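Local coordinates for effector protein MavE (Legionella pneumophila subsp. pneumophila, PDB 6PIR), which acts as a virulence effector indispensable for endoplasmic reticulum-mediated remodelling of the Legionella-containing vacuole, for lysosomal evasion and for replication inside host cells, at residues F10-L22 with S67-K79. Sequence-based numbering, arbitrary orientation. Where two conformers were deposited one is given.
Sequences FLINSLMFLETIL and SAIAEAIALVSEK
V76 packs as a knob into a hole formed by F10, N13, S14 and F17, a compact example of how a branched side chain of one helix fits between side chains and backbone of another. Its two methyls divide the work: CG1, anti to the backbone N (chi1 172°), lies 3.5 Å from F10 CE1, while CG2 settles on the backbone of the other helix, 3.5 Å from S14 N, and also meets the F17 ring at its edge, in plane. The F17 ring carries a CH-pi contact as well: L75 CB stands over one face, 3.8 Å from the ring centroid, and L75 CD1 lies over the same side, near F17 CD1.

Two alanines lie where the helices come close, consistent with the short spacing. The methyl of A72 lies 3.5 Å from S14 O and also touches F17 CB, where the backbones come nearest, and the axes approach to 8.4 Å, with 131° between their N-to-C directions, an inclined rather than a strictly antiparallel pairing. Farther along, A68 CB receives I21 CG2 and, at 3.7 Å, L18 CD1; both L18 methyls also meet I69 CD1.

The hydroxyls of the two serines are satisfied within their own helices. S14 OG donates to F10 O at 2.7 Å, from the face of that carbonyl opposite S14 N, and S77 OG repeats the pattern on I73 O while lying at the edge of the F10 ring. E71 OE1 rests against the I21 methyls, whereas its OE2 is hydrogen-bonded to H33.

The pairing joins helices 5-21 and 59-77 near the centre of this fragment, which lacks the C-terminal transmembrane helix. I73 reaches both helix 85-106 and Y45 of the NPxY motif; helix 26-36 borders I21, E71 and L75, and helix 115-134 covers I12 and L15 on the far side of helix 5-21.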
loop_
_atom_site.group_PDB
_atom_site.type_symbol
_atom_site.label_atom_id
_atom_site.label_comp_id
_atom_site.label_asym_id
_atom_site.label_seq_id
_atom_site.Cartn_x
_atom_site.Cartn_y
_atom_site.Cartn_z
ATOM N N PHE A 10 -6.876 6.164 -5.465
ATOM C CA PHE A 10 -5.489 5.770 -5.289
ATOM C C PHE A 10 -5.364 4.698 -4.208
ATOM O O PHE A 10 -4.619 3.719 -4.358
ATOM C CB PHE A 10 -4.665 6.987 -4.909
ATOM C CG PHE A 10 -3.191 6.743 -4.933
ATOM C CD1 PHE A 10 -2.453 7.030 -6.077
ATOM C CD2 PHE A 10 -2.534 6.252 -3.821
ATOM C CE1 PHE A 10 -1.069 6.806 -6.115
ATOM C CE2 PHE A 10 -1.168 6.026 -3.848
ATOM C CZ PHE A 10 -0.433 6.308 -5.000
ATOM N N LEU A 11 -6.080 4.876 -3.106
ATOM C CA LEU A 11 -6.069 3.891 -2.038
ATOM C C LEU A 11 -6.624 2.568 -2.528
ATOM O O LEU A 11 -6.070 1.514 -2.227
ATOM C CB LEU A 11 -6.902 4.411 -0.854
ATOM C CG LEU A 11 -6.339 5.591 -0.072
ATOM C CD1 LEU A 11 -7.442 6.127 0.850
ATOM C CD2 LEU A 11 -5.083 5.221 0.721
ATOM N N ILE A 12 -7.765 2.592 -3.223
ATOM C CA ILE A 12 -8.370 1.335 -3.674
ATOM C C ILE A 12 -7.403 0.558 -4.579
ATOM O O ILE A 12 -7.219 -0.667 -4.448
ATOM C CB ILE A 12 -9.690 1.624 -4.394
ATOM C CG1 ILE A 12 -10.753 2.044 -3.373
ATOM C CG2 ILE A 12 -10.132 0.427 -5.197
ATOM C CD1 ILE A 12 -11.915 2.642 -4.022
ATOM N N ASN A 13 -6.770 1.254 -5.519
ATOM C CA ASN A 13 -5.860 0.548 -6.437
ATOM C C ASN A 13 -4.594 0.088 -5.740
ATOM O O ASN A 13 -4.025 -0.980 -6.069
ATOM C CB ASN A 13 -5.519 1.460 -7.599
ATOM C CG ASN A 13 -6.679 1.670 -8.509
ATOM O OD1 ASN A 13 -7.508 0.780 -8.674
ATOM N ND2 ASN A 13 -6.740 2.834 -9.129
ATOM N N SER A 14 -4.111 0.901 -4.801
ATOM C CA SER A 14 -2.933 0.538 -4.026
ATOM C C SER A 14 -3.199 -0.691 -3.164
ATOM O O SER A 14 -2.360 -1.597 -3.082
ATOM C CB SER A 14 -2.533 1.743 -3.182
ATOM O OG SER A 14 -2.140 2.799 -4.033
ATOM N N LEU A 15 -4.366 -0.730 -2.515
ATOM C CA LEU A 15 -4.754 -1.884 -1.734
ATOM C C LEU A 15 -4.910 -3.117 -2.597
ATOM O O LEU A 15 -4.498 -4.203 -2.185
ATOM C CB LEU A 15 -6.046 -1.587 -0.975
ATOM C CG LEU A 15 -5.871 -0.489 0.048
ATOM C CD1 LEU A 15 -7.213 -0.311 0.774
ATOM C CD2 LEU A 15 -4.734 -0.764 0.997
ATOM N N MET A 16 -5.462 -2.972 -3.803
ATOM C CA MET A 16 -5.533 -4.126 -4.695
ATOM C C MET A 16 -4.141 -4.693 -4.982
ATOM O O MET A 16 -3.923 -5.911 -4.893
ATOM C CB MET A 16 -6.255 -3.742 -5.981
ATOM C CG MET A 16 -5.746 -4.481 -7.218
ATOM S SD MET A 16 -6.228 -3.502 -8.609
ATOM C CE MET A 16 -4.777 -2.507 -8.798
ATOM N N PHE A 17 -3.174 -3.828 -5.322
ATOM C CA PHE A 17 -1.830 -4.337 -5.579
ATOM C C PHE A 17 -1.186 -4.899 -4.318
ATOM O O PHE A 17 -0.468 -5.899 -4.390
ATOM C CB PHE A 17 -0.931 -3.273 -6.161
ATOM C CG PHE A 17 -1.119 -3.054 -7.624
ATOM C CD1 PHE A 17 -0.961 -4.110 -8.527
ATOM C CD2 PHE A 17 -1.472 -1.817 -8.096
ATOM C CE1 PHE A 17 -1.134 -3.903 -9.880
ATOM C CE2 PHE A 17 -1.607 -1.604 -9.466
ATOM C CZ PHE A 17 -1.443 -2.670 -10.349
ATOM N N LEU A 18 -1.391 -4.244 -3.165
ATOM C CA LEU A 18 -0.890 -4.763 -1.896
ATOM C C LEU A 18 -1.388 -6.180 -1.656
ATOM O O LEU A 18 -0.616 -7.086 -1.311
ATOM C CB LEU A 18 -1.330 -3.848 -0.737
ATOM C CG LEU A 18 -0.928 -4.332 0.670
ATOM C CD1 LEU A 18 0.584 -4.435 0.890
ATOM C CD2 LEU A 18 -1.590 -3.405 1.764
ATOM N N GLU A 19 -2.696 -6.394 -1.806
ATOM C CA GLU A 19 -3.258 -7.723 -1.569
ATOM C C GLU A 19 -2.714 -8.734 -2.572
ATOM O O GLU A 19 -2.454 -9.889 -2.216
ATOM C CB GLU A 19 -4.787 -7.687 -1.653
ATOM C CG GLU A 19 -5.472 -6.958 -0.520
ATOM C CD GLU A 19 -6.899 -6.536 -0.915
ATOM O OE1 GLU A 19 -7.596 -7.386 -1.501
ATOM O OE2 GLU A 19 -7.265 -5.342 -0.730
ATOM N N THR A 20 -2.586 -8.323 -3.837
ATOM C CA THR A 20 -2.052 -9.201 -4.877
ATOM C C THR A 20 -0.618 -9.636 -4.544
ATOM O O THR A 20 -0.290 -10.834 -4.559
ATOM C CB THR A 20 -2.136 -8.467 -6.224
ATOM O OG1 THR A 20 -3.510 -8.162 -6.549
ATOM C CG2 THR A 20 -1.541 -9.286 -7.382
ATOM N N ILE A 21 0.233 -8.676 -4.177
ATOM C CA ILE A 21 1.621 -8.975 -3.846
ATOM C C ILE A 21 1.671 -9.896 -2.633
ATOM O O ILE A 21 2.410 -10.887 -2.614
ATOM C CB ILE A 21 2.401 -7.667 -3.620
ATOM C CG1 ILE A 21 2.450 -6.867 -4.926
ATOM C CG2 ILE A 21 3.851 -7.955 -3.135
ATOM C CD1 ILE A 21 2.932 -5.420 -4.736
ATOM N N LEU A 22 0.821 -9.639 -1.639
ATOM C CA LEU A 22 0.796 -10.503 -0.465
ATOM C C LEU A 22 0.103 -11.842 -0.722
ATOM O O LEU A 22 0.063 -12.689 0.170
ATOM C CB LEU A 22 0.115 -9.766 0.696
ATOM C CG LEU A 22 0.908 -8.517 1.103
ATOM C CD1 LEU A 22 0.210 -7.739 2.222
ATOM C CD2 LEU A 22 2.370 -8.891 1.464
ATOM N N SER A 67 8.162 -3.545 1.206
ATOM C CA SER A 67 8.372 -3.797 -0.211
ATOM C C SER A 67 7.059 -3.789 -0.951
ATOM O O SER A 67 6.953 -3.155 -2.012
ATOM C CB SER A 67 9.103 -5.129 -0.422
ATOM O OG SER A 67 10.434 -4.983 0.047
ATOM N N ALA A 68 6.037 -4.446 -0.390
ATOM C CA ALA A 68 4.768 -4.531 -1.102
ATOM C C ALA A 68 4.113 -3.165 -1.231
ATOM O O ALA A 68 3.537 -2.852 -2.274
ATOM C CB ALA A 68 3.834 -5.517 -0.420
ATOM N N ILE A 69 4.142 -2.361 -0.167
ATOM C CA ILE A 69 3.573 -1.015 -0.236
ATOM C C ILE A 69 4.305 -0.175 -1.283
ATOM O O ILE A 69 3.679 0.555 -2.058
ATOM C CB ILE A 69 3.612 -0.329 1.137
ATOM C CG1 ILE A 69 2.584 -0.946 2.101
ATOM C CG2 ILE A 69 3.329 1.164 0.981
ATOM C CD1 ILE A 69 1.115 -0.600 1.798
ATOM N N ALA A 70 5.647 -0.182 -1.246
ATOM C CA ALA A 70 6.409 0.625 -2.197
ATOM C C ALA A 70 6.123 0.185 -3.626
ATOM O O ALA A 70 5.953 1.030 -4.519
ATOM C CB ALA A 70 7.908 0.569 -1.881
ATOM N N GLU A 71 5.975 -1.128 -3.837
ATOM C CA GLU A 71 5.669 -1.651 -5.164
ATOM C C GLU A 71 4.271 -1.255 -5.584
ATOM O O GLU A 71 4.043 -0.935 -6.753
ATOM C CB GLU A 71 5.818 -3.169 -5.184
ATOM C CG GLU A 71 7.292 -3.610 -5.126
ATOM C CD GLU A 71 7.505 -4.945 -4.423
ATOM O OE1 GLU A 71 6.563 -5.745 -4.273
ATOM O OE2 GLU A 71 8.639 -5.211 -4.014
ATOM N N ALA A 72 3.330 -1.294 -4.645
ATOM C CA ALA A 72 1.965 -0.894 -4.932
ATOM C C ALA A 72 1.909 0.568 -5.349
ATOM O O ALA A 72 1.273 0.907 -6.350
ATOM C CB ALA A 72 1.081 -1.132 -3.700
ATOM N N ILE A 73 2.599 1.441 -4.613
ATOM C CA ILE A 73 2.621 2.868 -4.960
ATOM C C ILE A 73 3.225 3.073 -6.348
ATOM O O ILE A 73 2.703 3.842 -7.162
ATOM C CB ILE A 73 3.379 3.670 -3.889
ATOM C CG1 ILE A 73 2.644 3.627 -2.561
ATOM C CG2 ILE A 73 3.626 5.106 -4.339
ATOM C CD1 ILE A 73 3.467 4.109 -1.413
ATOM N N ALA A 74 4.354 2.405 -6.625
ATOM C CA ALA A 74 4.983 2.474 -7.937
ATOM C C ALA A 74 4.009 2.076 -9.038
ATOM O O ALA A 74 3.884 2.778 -10.052
ATOM C CB ALA A 74 6.211 1.548 -7.956
ATOM N N LEU A 75 3.313 0.940 -8.853
ATOM C CA LEU A 75 2.436 0.417 -9.892
ATOM C C LEU A 75 1.229 1.324 -10.121
ATOM O O LEU A 75 0.855 1.609 -11.270
ATOM C CB LEU A 75 1.978 -0.992 -9.521
ATOM C CG LEU A 75 3.075 -2.088 -9.591
ATOM C CD1 LEU A 75 2.595 -3.336 -8.898
ATOM C CD2 LEU A 75 3.427 -2.379 -11.032
ATOM N N VAL A 76 0.621 1.810 -9.045
ATOM C CA VAL A 76 -0.485 2.746 -9.229
ATOM C C VAL A 76 0.011 4.046 -9.843
ATOM O O VAL A 76 -0.587 4.559 -10.793
ATOM C CB VAL A 76 -1.215 2.994 -7.893
ATOM C CG1 VAL A 76 -2.246 4.120 -8.048
ATOM C CG2 VAL A 76 -1.905 1.702 -7.424
ATOM N N SER A 77 1.122 4.584 -9.342
ATOM C CA SER A 77 1.583 5.883 -9.798
ATOM C C SER A 77 1.971 5.860 -11.267
ATOM O O SER A 77 1.828 6.872 -11.951
ATOM C CB SER A 77 2.775 6.366 -8.969
ATOM O OG SER A 77 2.464 6.552 -7.605
ATOM N N GLU A 78 2.479 4.732 -11.782
ATOM C CA GLU A 78 2.903 4.778 -13.179
ATOM C C GLU A 78 1.742 4.766 -14.176
ATOM O O GLU A 78 1.993 4.929 -15.372
ATOM C CB GLU A 78 3.890 3.646 -13.483
ATOM C CG GLU A 78 3.295 2.299 -13.478
ATOM C CD GLU A 78 4.362 1.234 -13.595
ATOM O OE1 GLU A 78 3.989 0.056 -13.811
ATOM O OE2 GLU A 78 5.552 1.579 -13.405
ATOM N N LYS A 79 0.495 4.586 -13.726
ATOM C CA LYS A 79 -0.654 4.690 -14.625
ATOM C C LYS A 79 -0.895 6.122 -15.125
ATOM O O LYS A 79 -1.539 6.297 -16.162
ATOM C CB LYS A 79 -1.911 4.151 -13.928
ATOM C CG LYS A 79 -3.207 4.209 -14.735
ATOM C CD LYS A 79 -4.337 3.598 -13.954
ATOM C CE LYS A 79 -5.691 3.715 -14.664
ATOM N NZ LYS A 79 -6.750 3.022 -13.858
#